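Local coordinates for protein 3-keto-5-aminohexanoate cleavage enzyme (Ralstonia eutropha, PDB 3C6C) that probably cleaves 3-keto-5-aminohexanoate or a related beta-keto acid, using a metal ion held in a TIM barrel, at residues Gln198-Glu202 / Gly203-Gly207; Leu234-Ala237 / Asn238-Trp241; Val278-Thr281 / Asn282-Val286; Arg290-Ile293 / Glu294-Met298. One frame throughout, in Å; residues are numbered along the deposited sequence.

Interaction 1: Gln198-Glu202 / Gly203-Gly207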
ATOM      1  N   GLN A 198      -1.522  15.957 -17.216  1.00 18.71           N
ATOM      2  CA  GLN A 198      -2.377  16.746 -18.149  1.00 20.09           C
ATOM      3  C   GLN A 198      -1.515  17.604 -19.073  1.00 21.52           C
ATOM      4  O   GLN A 198      -1.784  17.731 -20.265  1.00 22.43           O
ATOM      5  CB  GLN A 198      -3.357  17.652 -17.401  1.00 20.28           C
ATOM      6  CG  GLN A 198      -4.247  18.453 -18.335  1.00 24.66           C
ATOM      7  CD  GLN A 198      -5.240  17.595 -19.087  1.00 24.77           C
ATOM      8  OE1 GLN A 198      -5.624  16.527 -18.624  1.00 24.09           O
ATOM      9  NE2 GLN A 198      -5.685  18.074 -20.253  1.00 25.83           N
ATOM     10  N   LEU A 199      -0.473  18.192 -18.503  1.00 20.04           N
ATOM     11  CA  LEU A 199       0.492  18.977 -19.289  1.00 20.81           C
ATOM     12  C   LEU A 199       1.097  18.105 -20.391  1.00 19.30           C
ATOM     13  O   LEU A 199       1.264  18.534 -21.534  1.00 22.63           O
ATOM     14  CB  LEU A 199       1.596  19.563 -18.390  1.00 21.24           C
ATOM     15  CG  LEU A 199       1.163  20.697 -17.465  1.00 16.93           C
ATOM     16  CD1 LEU A 199       2.267  21.094 -16.455  1.00 20.72           C
ATOM     17  CD2 LEU A 199       0.748  21.904 -18.297  1.00 17.32           C
ATOM     18  N   ILE A 200       1.351  16.852 -20.045  1.00 19.23           N
ATOM     19  CA  ILE A 200       2.018  15.911 -20.952  1.00 19.82           C
ATOM     20  C   ILE A 200       1.027  15.613 -22.069  1.00 21.25           C
ATOM     21  O   ILE A 200       1.354  15.630 -23.259  1.00 20.65           O
ATOM     22  CB  ILE A 200       2.412  14.571 -20.258  1.00 19.54           C
ATOM     23  CG1 ILE A 200       3.589  14.784 -19.298  1.00 20.78           C
ATOM     24  CG2 ILE A 200       2.792  13.528 -21.295  1.00 19.97           C
ATOM     25  CD1 ILE A 200       3.865  13.620 -18.311  1.00 18.63           C
ATOM     26  N   GLU A 201      -0.199  15.378 -21.638  1.00 21.89           N
ATOM     27  CA  GLU A 201      -1.342  15.111 -22.547  1.00 26.16           C
ATOM     28  C   GLU A 201      -1.471  16.160 -23.629  1.00 25.01           C
ATOM     29  O   GLU A 201      -1.720  15.876 -24.809  1.00 26.43           O
ATOM     30  CB  GLU A 201      -2.646  15.150 -21.757  1.00 26.74           C
ATOM     31  CG  GLU A 201      -3.345  13.846 -21.678  1.00 41.37           C
ATOM     32  CD  GLU A 201      -4.084  13.536 -22.962  1.00 49.61           C
ATOM     33  OE1 GLU A 201      -5.106  14.212 -23.246  1.00 61.84           O
ATOM     34  OE2 GLU A 201      -3.639  12.616 -23.683  1.00 62.66           O
ATOM     35  N   GLU A 202      -1.354  17.381 -23.163  1.00 23.29           N
ATOM     36  CA  GLU A 202      -1.586  18.592 -23.963  1.00 23.18           C
ATOM     37  C   GLU A 202      -0.416  18.996 -24.858  1.00 22.30           C
ATOM     38  O   GLU A 202      -0.427  20.037 -25.516  1.00 24.38           O
ATOM     39  CB  GLU A 202      -1.964  19.752 -23.044  1.00 21.07           C
ATOM     40  CG  GLU A 202      -3.295  19.527 -22.378  1.00 20.70           C
ATOM     41  CD  GLU A 202      -3.703  20.677 -21.492  1.00 20.86           C
ATOM     42  OE1 GLU A 202      -2.979  21.704 -21.490  1.00 23.80           O
ATOM     43  OE2 GLU A 202      -4.733  20.562 -20.785  1.00 25.46           O
ATOM     44  N   GLY A 203       0.595  18.156 -24.867  1.00 21.26           N
ATOM     45  CA  GLY A 203       1.769  18.385 -25.699  1.00 21.89           C
ATOM     46  C   GLY A 203       2.676  19.483 -25.191  1.00 21.53           C
ATOM     47  O   GLY A 203       3.368  20.119 -25.960  1.00 22.79           O
ATOM     48  N   LEU A 204       2.693  19.685 -23.879  1.00 21.68           N
ATOM     49  CA  LEU A 204       3.423  20.810 -23.290  1.00 20.19           C
ATOM     50  C   LEU A 204       4.696  20.384 -22.574  1.00 22.07           C
ATOM     51  O   LEU A 204       5.429  21.213 -22.047  1.00 20.06           O
ATOM     52  CB  LEU A 204       2.518  21.602 -22.349  1.00 20.91           C
ATOM     53  CG  LEU A 204       1.441  22.473 -22.991  1.00 21.47           C
ATOM     54  CD1 LEU A 204       0.515  23.032 -21.940  1.00 20.16           C
ATOM     55  CD2 LEU A 204       2.092  23.590 -23.773  1.00 22.86           C
ATOM     56  N   ILE A 205       4.968  19.087 -22.644  1.00 21.56           N
ATOM     57  CA  ILE A 205       6.158  18.478 -21.995  1.00 20.72           C
ATOM     58  C   ILE A 205       6.923  17.595 -22.973  1.00 21.60           C
ATOM     59  O   ILE A 205       6.479  16.524 -23.361  1.00 22.14           O
ATOM     60  CB  ILE A 205       5.777  17.633 -20.738  1.00 18.68           C
ATOM     61  CG1 ILE A 205       4.955  18.447 -19.709  1.00 20.76           C
ATOM     62  CG2 ILE A 205       7.024  16.988 -20.094  1.00 18.88           C
ATOM     63  CD1 ILE A 205       5.721  19.502 -18.905  1.00 17.47           C
ATOM     64  N   ASP A 206       8.091  18.077 -23.360  1.00 20.63           N
ATOM     65  CA  ASP A 206       8.964  17.380 -24.303  1.00 20.08           C
ATOM     66  C   ASP A 206       9.778  16.224 -23.727  1.00 20.89           C
ATOM     67  O   ASP A 206      10.243  16.221 -22.585  1.00 19.74           O
ATOM     68  CB  ASP A 206       9.931  18.359 -24.945  1.00 20.10           C
ATOM     69  CG  ASP A 206       9.238  19.372 -25.871  1.00 24.72           C
ATOM     70  OD1 ASP A 206       8.014  19.252 -26.143  1.00 24.33           O
ATOM     71  OD2 ASP A 206       9.951  20.287 -26.312  1.00 25.17           O
ATOM     72  N   GLY A 207       9.968  15.236 -24.579  1.00 19.97           N
ATOM     73  CA  GLY A 207      10.858  14.123 -24.271  1.00 19.65           C
ATOM     74  C   GLY A 207      10.511  13.374 -23.003  1.00 20.20           C
ATOM     75  O   GLY A 207       9.335  13.103 -22.695  1.00 21.49           O
TER
HETATM   76  O   HOH W   1       3.792  16.607 -24.030  1.00 27.94           O

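Interaction 2: Leu234-Ala237 / Asn238-Trp241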
ATOM      1  N   LEU A 234       1.450   6.886  -9.384  1.00 17.27           N
ATOM      2  CA  LEU A 234       0.670   7.827 -10.228  1.00 16.12           C
ATOM      3  C   LEU A 234       1.505   8.443 -11.333  1.00 19.35           C
ATOM      4  O   LEU A 234       0.988   9.041 -12.280  1.00 20.28           O
ATOM      5  CB  LEU A 234       0.099   8.970  -9.401  1.00 18.18           C
ATOM      6  CG  LEU A 234      -0.909   8.594  -8.308  1.00 18.65           C
ATOM      7  CD1 LEU A 234      -1.301   9.853  -7.488  1.00 23.91           C
ATOM      8  CD2 LEU A 234      -2.136   7.925  -8.901  1.00 20.57           C
ATOM      9  N   ILE A 235       2.810   8.324 -11.186  1.00 19.85           N
ATOM     10  CA  ILE A 235       3.757   8.931 -12.156  1.00 22.07           C
ATOM     11  C   ILE A 235       3.867   8.078 -13.433  1.00 20.82           C
ATOM     12  O   ILE A 235       3.941   6.843 -13.370  1.00 20.14           O
ATOM     13  CB  ILE A 235       5.120   9.239 -11.497  1.00 22.59           C
ATOM     14  CG1 ILE A 235       4.929  10.409 -10.533  1.00 23.25           C
ATOM     15  CG2 ILE A 235       6.154   9.636 -12.561  1.00 20.84           C
ATOM     16  CD1 ILE A 235       6.092  10.679  -9.643  1.00 22.95           C
ATOM     17  N   PRO A 236       3.849   8.722 -14.612  1.00 22.29           N
ATOM     18  CA  PRO A 236       3.954   7.912 -15.842  1.00 22.84           C
ATOM     19  C   PRO A 236       5.183   7.027 -15.918  1.00 23.86           C
ATOM     20  O   PRO A 236       6.259   7.376 -15.472  1.00 20.34           O
ATOM     21  CB  PRO A 236       3.954   8.967 -16.975  1.00 24.16           C
ATOM     22  CG  PRO A 236       3.439  10.196 -16.376  1.00 25.48           C
ATOM     23  CD  PRO A 236       3.761  10.160 -14.912  1.00 21.59           C
ATOM     24  N   ALA A 237       4.986   5.854 -16.501  1.00 24.59           N
ATOM     25  CA  ALA A 237       6.052   4.854 -16.566  1.00 25.68           C
ATOM     26  C   ALA A 237       7.304   5.329 -17.305  1.00 25.73           C
ATOM     27  O   ALA A 237       8.417   4.898 -17.010  1.00 28.41           O
ATOM     28  CB  ALA A 237       5.547   3.565 -17.171  1.00 27.70           C
ATOM     29  N   ASN A 238       7.116   6.236 -18.238  1.00 25.11           N
ATOM     30  CA  ASN A 238       8.225   6.711 -19.090  1.00 26.15           C
ATOM     31  C   ASN A 238       8.969   7.910 -18.504  1.00 24.70           C
ATOM     32  O   ASN A 238       9.894   8.476 -19.103  1.00 24.55           O
ATOM     33  CB  ASN A 238       7.725   7.070 -20.498  1.00 27.12           C
ATOM     34  CG  ASN A 238       6.913   8.355 -20.535  1.00 30.43           C
ATOM     35  OD1 ASN A 238       6.141   8.638 -19.632  1.00 29.85           O
ATOM     36  ND2 ASN A 238       7.085   9.137 -21.600  1.00 34.54           N
ATOM     37  N   ALA A 239       8.533   8.305 -17.328  1.00 21.87           N
ATOM     38  CA  ALA A 239       9.069   9.496 -16.689  1.00 20.76           C
ATOM     39  C   ALA A 239      10.172   9.131 -15.726  1.00 20.67           C
ATOM     40  O   ALA A 239      10.231   8.024 -15.204  1.00 22.91           O
ATOM     41  CB  ALA A 239       7.957  10.253 -15.969  1.00 19.79           C
ATOM     42  N   GLN A 240      11.068  10.086 -15.525  1.00 19.07           N
ATOM     43  CA  GLN A 240      12.017  10.026 -14.414  1.00 19.65           C
ATOM     44  C   GLN A 240      11.376  10.745 -13.239  1.00 20.21           C
ATOM     45  O   GLN A 240      10.668  11.748 -13.428  1.00 20.87           O
ATOM     46  CB  GLN A 240      13.349  10.698 -14.774  1.00 18.69           C
ATOM     47  CG  GLN A 240      14.234   9.881 -15.678  1.00 21.63           C
ATOM     48  CD  GLN A 240      14.662   8.570 -15.054  1.00 21.29           C
ATOM     49  OE1 GLN A 240      15.121   8.541 -13.917  1.00 21.08           O
ATOM     50  NE2 GLN A 240      14.528   7.477 -15.799  1.00 22.91           N
ATOM     51  N   TRP A 241      11.568  10.201 -12.037  1.00 19.52           N
ATOM     52  CA  TRP A 241      11.049  10.836 -10.823  1.00 17.50           C
ATOM     53  C   TRP A 241      12.097  10.867  -9.730  1.00 18.80           C
ATOM     54  O   TRP A 241      13.022  10.047  -9.690  1.00 19.04           O
ATOM     55  CB  TRP A 241       9.751  10.186 -10.311  1.00 18.32           C
ATOM     56  CG  TRP A 241       9.912   8.831  -9.764  1.00 18.05           C
ATOM     57  CD1 TRP A 241       9.921   7.667 -10.462  1.00 21.83           C
ATOM     58  CD2 TRP A 241      10.144   8.481  -8.395  1.00 20.34           C
ATOM     59  NE1 TRP A 241      10.129   6.604  -9.612  1.00 19.29           N
ATOM     60  CE2 TRP A 241      10.277   7.081  -8.338  1.00 20.41           C
ATOM     61  CE3 TRP A 241      10.259   9.217  -7.213  1.00 17.67           C
ATOM     62  CZ2 TRP A 241      10.523   6.399  -7.140  1.00 17.65           C
ATOM     63  CZ3 TRP A 241      10.464   8.533  -6.025  1.00 18.68           C
ATOM     64  CH2 TRP A 241      10.619   7.145  -6.004  1.00 19.09           C
TER
HETATM   65  O   HOH W   2       8.173   6.397 -13.624  1.00 32.93           O

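Interaction 3: Val278-Thr281 / Asn282-Val286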
ATOM      1  N   VAL A 278      25.560  20.071  14.259  1.00 23.69           N
ATOM      2  CA  VAL A 278      26.762  20.256  13.413  1.00 19.78           C
ATOM      3  C   VAL A 278      26.372  20.663  12.004  1.00 18.38           C
ATOM      4  O   VAL A 278      25.715  19.906  11.337  1.00 19.82           O
ATOM      5  CB  VAL A 278      27.583  18.947  13.285  1.00 21.03           C
ATOM      6  CG1 VAL A 278      28.813  19.147  12.425  1.00 25.24           C
ATOM      7  CG2 VAL A 278      27.972  18.416  14.674  1.00 25.35           C
ATOM      8  N   PHE A 279      26.790  21.854  11.578  1.00 17.27           N
ATOM      9  CA  PHE A 279      26.491  22.325  10.229  1.00 17.60           C
ATOM     10  C   PHE A 279      27.288  21.553   9.157  1.00 18.36           C
ATOM     11  O   PHE A 279      28.439  21.168   9.359  1.00 20.13           O
ATOM     12  CB  PHE A 279      26.778  23.826  10.079  1.00 17.30           C
ATOM     13  CG  PHE A 279      25.850  24.699  10.874  1.00 19.22           C
ATOM     14  CD1 PHE A 279      24.486  24.671  10.644  1.00 20.37           C
ATOM     15  CD2 PHE A 279      26.334  25.521  11.881  1.00 21.65           C
ATOM     16  CE1 PHE A 279      23.631  25.488  11.348  1.00 21.32           C
ATOM     17  CE2 PHE A 279      25.464  26.321  12.609  1.00 21.47           C
ATOM     18  CZ  PHE A 279      24.127  26.310  12.340  1.00 21.17           C
ATOM     19  N   ALA A 280      26.613  21.352   8.038  1.00 17.09           N
ATOM     20  CA  ALA A 280      27.165  20.695   6.834  1.00 17.65           C
ATOM     21  C   ALA A 280      27.603  21.678   5.758  1.00 17.64           C
ATOM     22  O   ALA A 280      27.099  22.799   5.641  1.00 17.85           O
ATOM     23  CB  ALA A 280      26.122  19.733   6.220  1.00 15.80           C
ATOM     24  N   THR A 281      28.540  21.216   4.943  1.00 16.93           N
ATOM     25  CA  THR A 281      28.714  21.774   3.603  1.00 16.58           C
ATOM     26  C   THR A 281      27.895  20.956   2.587  1.00 18.33           C
ATOM     27  O   THR A 281      27.534  19.803   2.819  1.00 15.55           O
ATOM     28  CB  THR A 281      30.199  21.762   3.145  1.00 18.39           C
ATOM     29  OG1 THR A 281      30.597  20.407   2.850  1.00 17.02           O
ATOM     30  CG2 THR A 281      31.167  22.446   4.211  1.00 18.54           C
ATOM     31  N   ASN A 282      27.651  21.551   1.428  1.00 16.10           N
ATOM     32  CA  ASN A 282      26.973  20.849   0.337  1.00 16.42           C
ATOM     33  C   ASN A 282      27.751  19.614  -0.058  1.00 15.44           C
ATOM     34  O   ASN A 282      27.179  18.547  -0.213  1.00 17.01           O
ATOM     35  CB  ASN A 282      26.738  21.743  -0.871  1.00 15.56           C
ATOM     36  CG  ASN A 282      25.544  22.654  -0.687  1.00 16.15           C
ATOM     37  OD1 ASN A 282      24.404  22.190  -0.643  1.00 16.74           O
ATOM     38  ND2 ASN A 282      25.802  23.961  -0.588  1.00 16.16           N
ATOM     39  N   GLY A 283      29.070  19.743  -0.141  1.00 15.58           N
ATOM     40  CA  GLY A 283      29.926  18.605  -0.482  1.00 16.02           C
ATOM     41  C   GLY A 283      29.784  17.440   0.460  1.00 14.95           C
ATOM     42  O   GLY A 283      29.747  16.271   0.066  1.00 16.68           O
ATOM     43  N   GLN A 284      29.674  17.759   1.735  1.00 16.36           N
ATOM     44  CA  GLN A 284      29.565  16.699   2.740  1.00 16.50           C
ATOM     45  C   GLN A 284      28.240  15.942   2.579  1.00 15.70           C
ATOM     46  O   GLN A 284      28.157  14.736   2.725  1.00 15.03           O
ATOM     47  CB  GLN A 284      29.693  17.293   4.146  1.00 17.90           C
ATOM     48  CG  GLN A 284      31.095  17.677   4.444  1.00 15.67           C
ATOM     49  CD  GLN A 284      31.240  18.568   5.656  1.00 22.07           C
ATOM     50  OE1 GLN A 284      30.268  19.049   6.220  1.00 19.30           O
ATOM     51  NE2 GLN A 284      32.490  18.816   6.037  1.00 28.11           N
ATOM     52  N   LEU A 285      27.203  16.680   2.269  1.00 14.48           N
ATOM     53  CA  LEU A 285      25.857  16.100   2.093  1.00 16.15           C
ATOM     54  C   LEU A 285      25.834  15.191   0.871  1.00 14.76           C
ATOM     55  O   LEU A 285      25.292  14.094   0.906  1.00 16.23           O
ATOM     56  CB  LEU A 285      24.780  17.183   2.008  1.00 17.30           C
ATOM     57  CG  LEU A 285      24.538  18.025   3.266  1.00 15.70           C
ATOM     58  CD1 LEU A 285      23.493  19.128   2.974  1.00 15.10           C
ATOM     59  CD2 LEU A 285      24.147  17.141   4.506  1.00 17.83           C
ATOM     60  N   VAL A 286      26.465  15.656  -0.209  1.00 15.18           N
ATOM     61  CA  VAL A 286      26.593  14.869  -1.430  1.00 16.41           C
ATOM     62  C   VAL A 286      27.392  13.602  -1.144  1.00 15.47           C
ATOM     63  O   VAL A 286      27.051  12.512  -1.588  1.00 16.21           O
ATOM     64  CB  VAL A 286      27.242  15.679  -2.597  1.00 15.08           C
ATOM     65  CG1 VAL A 286      27.541  14.750  -3.778  1.00 17.54           C
ATOM     66  CG2 VAL A 286      26.313  16.850  -3.082  1.00 14.89           C
TER
HETATM   67  O   HOH W   3      30.556  19.880   8.686  1.00 32.51           O

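Interaction 4: Arg290-Ile293 / Glu294-Met298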
ATOM      1  N   ARG A 290      26.038   9.774  -1.557  1.00 16.85           N
ATOM      2  CA  ARG A 290      26.790   8.943  -2.525  1.00 16.33           C
ATOM      3  C   ARG A 290      27.245   7.633  -1.898  1.00 15.62           C
ATOM      4  O   ARG A 290      27.115   6.538  -2.488  1.00 15.76           O
ATOM      5  CB  ARG A 290      27.955   9.721  -3.136  1.00 16.50           C
ATOM      6  CG  ARG A 290      28.830   8.867  -4.034  1.00 17.15           C
ATOM      7  CD  ARG A 290      29.869   9.721  -4.673  1.00 20.10           C
ATOM      8  NE  ARG A 290      30.899   8.903  -5.293  1.00 23.02           N
ATOM      9  CZ  ARG A 290      31.998   9.393  -5.845  1.00 28.90           C
ATOM     10  NH1 ARG A 290      32.191  10.702  -5.894  1.00 24.96           N
ATOM     11  NH2 ARG A 290      32.885   8.571  -6.382  1.00 30.62           N
ATOM     12  N   THR A 291      27.751   7.748  -0.677  1.00 14.64           N
ATOM     13  CA  THR A 291      28.194   6.585   0.094  1.00 13.58           C
ATOM     14  C   THR A 291      27.054   5.588   0.332  1.00 15.38           C
ATOM     15  O   THR A 291      27.193   4.381   0.127  1.00 15.61           O
ATOM     16  CB  THR A 291      28.855   7.014   1.417  1.00 15.85           C
ATOM     17  OG1 THR A 291      30.068   7.720   1.121  1.00 17.02           O
ATOM     18  CG2 THR A 291      29.165   5.791   2.295  1.00 18.26           C
ATOM     19  N   VAL A 292      25.904   6.116   0.724  1.00 14.97           N
ATOM     20  CA  VAL A 292      24.721   5.295   0.934  1.00 15.28           C
ATOM     21  C   VAL A 292      24.319   4.574  -0.362  1.00 15.17           C
ATOM     22  O   VAL A 292      24.136   3.348  -0.395  1.00 15.07           O
ATOM     23  CB  VAL A 292      23.529   6.093   1.544  1.00 15.33           C
ATOM     24  CG1 VAL A 292      22.242   5.224   1.467  1.00 14.78           C
ATOM     25  CG2 VAL A 292      23.849   6.530   3.017  1.00 16.37           C
ATOM     26  N   ILE A 293      24.220   5.330  -1.439  1.00 15.01           N
ATOM     27  CA  ILE A 293      23.811   4.788  -2.765  1.00 16.18           C
ATOM     28  C   ILE A 293      24.747   3.655  -3.222  1.00 17.60           C
ATOM     29  O   ILE A 293      24.319   2.593  -3.676  1.00 15.76           O
ATOM     30  CB  ILE A 293      23.702   5.957  -3.818  1.00 14.69           C
ATOM     31  CG1 ILE A 293      22.495   6.848  -3.465  1.00 16.28           C
ATOM     32  CG2 ILE A 293      23.591   5.435  -5.273  1.00 15.55           C
ATOM     33  CD1 ILE A 293      22.513   8.215  -4.179  1.00 17.69           C
ATOM     34  N   GLU A 294      26.036   3.889  -3.045  1.00 15.64           N
ATOM     35  CA  GLU A 294      27.051   2.890  -3.407  1.00 16.94           C
ATOM     36  C   GLU A 294      26.959   1.648  -2.511  1.00 16.31           C
ATOM     37  O   GLU A 294      27.021   0.499  -2.985  1.00 15.48           O
ATOM     38  CB  GLU A 294      28.440   3.519  -3.367  1.00 16.18           C
ATOM     39  CG  GLU A 294      28.628   4.578  -4.486  1.00 15.28           C
ATOM     40  CD  GLU A 294      29.937   5.322  -4.440  1.00 23.65           C
ATOM     41  OE1 GLU A 294      30.686   5.191  -3.449  1.00 21.22           O
ATOM     42  OE2 GLU A 294      30.196   6.087  -5.399  1.00 20.25           O
ATOM     43  N   HIS A 295      26.766   1.876  -1.215  1.00 14.42           N
ATOM     44  CA  HIS A 295      26.674   0.772  -0.245  1.00 15.97           C
ATOM     45  C   HIS A 295      25.430  -0.098  -0.558  1.00 14.68           C
ATOM     46  O   HIS A 295      25.378  -1.297  -0.238  1.00 15.49           O
ATOM     47  CB  HIS A 295      26.656   1.277   1.217  1.00 15.97           C
ATOM     48  CG  HIS A 295      28.009   1.656   1.751  1.00 14.23           C
ATOM     49  ND1 HIS A 295      29.121   1.771   0.945  1.00 22.51           N
ATOM     50  CD2 HIS A 295      28.430   1.921   3.010  1.00 21.62           C
ATOM     51  CE1 HIS A 295      30.169   2.100   1.687  1.00 25.91           C
ATOM     52  NE2 HIS A 295      29.777   2.197   2.944  1.00 17.32           N
ATOM     53  N   LEU A 296      24.426   0.513  -1.195  1.00 13.92           N
ATOM     54  CA  LEU A 296      23.181  -0.213  -1.536  1.00 15.16           C
ATOM     55  C   LEU A 296      23.259  -0.913  -2.898  1.00 18.65           C
ATOM     56  O   LEU A 296      22.282  -1.483  -3.376  1.00 21.98           O
ATOM     57  CB  LEU A 296      21.936   0.678  -1.505  1.00 16.91           C
ATOM     58  CG  LEU A 296      21.641   1.290  -0.145  1.00 22.34           C
ATOM     59  CD1 LEU A 296      20.424   2.183  -0.249  1.00 28.83           C
ATOM     60  CD2 LEU A 296      21.471   0.207   0.919  1.00 28.64           C
ATOM     61  N   GLY A 297      24.409  -0.796  -3.529  1.00 16.23           N
ATOM     62  CA  GLY A 297      24.706  -1.563  -4.729  1.00 18.09           C
ATOM     63  C   GLY A 297      24.468  -0.791  -6.003  1.00 20.21           C
ATOM     64  O   GLY A 297      24.444  -1.375  -7.092  1.00 20.40           O
HETATM   65  N   MSE A 298      24.260   0.504  -5.850  1.00 16.76           N
HETATM   66  CA  MSE A 298      23.993   1.408  -6.988  1.00 18.96           C
HETATM   67  C   MSE A 298      25.166   2.363  -7.225  1.00 18.89           C
HETATM   68  O   MSE A 298      26.243   2.207  -6.652  1.00 17.96           O
HETATM   69  CB  MSE A 298      22.674   2.152  -6.773  1.00 18.08           C
HETATM   70  CG  MSE A 298      21.414   1.258  -6.918  1.00 21.05           C
HETATM   71 SE   MSE A 298      19.779   2.079  -6.282  0.75 16.49          SE
HETATM   72  CE  MSE A 298      20.055   1.888  -4.508  1.00 27.57           C
TER
HETATM   73  O   HOH W   4      32.945   5.632  -6.309  1.00 41.12           O

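Interaction 1: Gln198-Glu202 / Gly203-Gly207
The carboxylate of Glu202 touches methyl CD1 of Leu204 through OE1 (3.8 Å, packing), while OE2 accepts from NE2 of Gln198 at 2.7 Å. That amide nitrogen comes in on the anti side of OE2, 18° out of the carboxylate plane, and OE2 lies almost in the plane of the Gln198 amide. Arg170, on the neighbouring helix 166-179, makes a salt bridge to the same oxygen. Next to this polar group, helix 190-201 ends in a Schellman motif. Gly203, at positive phi, sends its N to Ile200 O at 3.1 Å from well above the carbonyl plane, and Leu204 N reaches Leu199 O at 3.0 Å. The hydrophobic pair that goes with this motif is present: Leu199 CD2 meets Leu204 CD1 at 3.8 Å. Ile205 then turns back on the helix, its CG1 3.8 Å from Leu199 CB and its CB 3.9 Å from Ile200 CG1. Water 1 donates to Ile200 O and accepts from Ile205 N. Leu199 O takes Leu204 N and, weakly, Glu202 N, so both carbonyls keep donors as the chain leaves for strand 210-214, and the Arg170 charge probably helps keep Glu202 ionised.

Interaction 2: Leu234-Ala237 / Asn238-Trp241
Two donors grip Pro236 O: the backbone N of Ala239 at 3.1 Å and water 2 at 2.8 Å. The Ala239 N-H points well at the oxygen, with an angle of 157°, but it arrives from above the carbonyl plane instead of along a lone pair. Water 2 also donates to Ala239 O at 3.1 Å, so it bridges the two carbonyls, in addition to the direct bond from Ala239 N to Pro236 O. The turn is a type I beta turn, Pro236 to Ala239, with Ala237 and Asn238 at its corners. Asn238 holds CG between its own N and carbonyl carbon (chi1 73°), which brings OD1 back to within 3.5 Å of CB on the Pro236 ring. In the barrel, this reversal carries the chain from helix 225-232 into strand 240-244, whose start pairs with strand 210-214. Apolar side chains tie the incoming and outgoing chain together. Ile235 CG2 rests on Ala239 CB at 3.9 Å. Its other branch, reaching out through CD1, meets CB of Trp241 at 3.8 Å, and the two side chains cross at about a right angle. Phe211 packs against Ile235, Pro236 and Ala239, while Met228 and Arg232 of the preceding helix touch the Trp241 side chain.

Interaction 3: Val278-Thr281 / Asn282-Val286
Rotation about the first torsion of Thr281 (chi1 72°) sets OG1 between the backbone N and the carbonyl carbon, facing Gln284 N; the Gln284 chain, with CG beside its own N (chi1 -74°) and extended beyond, comes back to meet Thr281. Two reciprocal bonds result. Gln284 N donates to Thr281 OG1 at 3.0 Å, and Thr281 N donates to Gln284 OE1 at 3.1 Å, nearly straight at 170° though from above the carbonyl plane of the amide. CG of Gln284 lies only 3.2 Å from OG1, so the two side chains are tightly fitted. This is a capping box with Thr281 as N-cap, opening helix 282-295 two residues after strand 278-279. Thr281 O begins the regular helical bonding, taking Leu285 N at 3.2 Å and, weakly, Gln284 N. Water 3 donates to both Phe279 O and Gln284 OE1, each at 2.6 Å; two donors on OE1 probably help to set the orientation of the amide. On the buried side, methyl CB of Ala280 packs on Leu285 CD2 at 3.7 Å, and Gln250 and Met251 of helix 250-260 touch the same leucine. Asn282 turns to the barrel, its ND2 giving a hydrogen bond to Val30 O and its OD1 taking one from Leu268 N. Glu56 accepts from Gly283 N, a further acceptor at the amino end of the helix.

Interaction 4: Arg290-Ile293 / Glu294-Met298
Charge comes first: Arg290 and Glu294, one helical turn apart, form a salt bridge from NE to OE2 at 2.9 Å. The arginine is extended with CG anti to its N (chi1 175°), which carries NE out to the glutamate, the two side chains crossing at a slant. The oxygen sits at the guanidinium edge, close to its plane, yet NE approaches OE2 from above the carboxylate, the two planes being 81° apart. Water 4 closes a ring, accepting from NH2 and donating to OE2, while NH1 bonds to Ala60 O. Among backbone bonds, Glu294 N to Arg290 O and His295 N to Thr291 O continue the helix. Then Met298 N reaches Ile293 O at 3.0 Å and Gly297 N reaches Glu294 O at 3.0 Å, with Gly297 at positive phi: a Schellman motif that ends helix 282-295 and turns the chain into strand 299-300 of the barrel. The apolar contact customary in this motif links Ile293 CG2 to CB of the selenomethionine Met298 at 3.7 Å; Val24 of strand 23-29 touches both. A CH-pi contact places Thr291 CG2 over one face of the His295 ring, 3.9 Å from its centroid. Val292 CG1 and Leu296 CD1 lie side by side at 3.9 Å. Against this surface packs a third subunit, whose His295 touches Thr291 and Val292, and whose Val292 touches His295 in return.

Interactions 1 and 2 touch directly, Ile200 CD1 packing on Pro236 CG at 4.0 Å, so a helix end and a turn between successive elements of the barrel pack against each other. Interactions 3 and 4 lie on one helix, 282-295: the first starts it, the second stops it, with centres about 17 Å apart. Interactions 1 and 3 fall on opposite sides of the chain's centre, their centres about 36 Å apart. Interactions 1 and 4 repeat one way of ending a helix. Interaction 3 is linked to the nickel site, formed by His66, His68 and Glu269, through Asn282, which bonds to Leu268 immediately before the metal ligand Glu269.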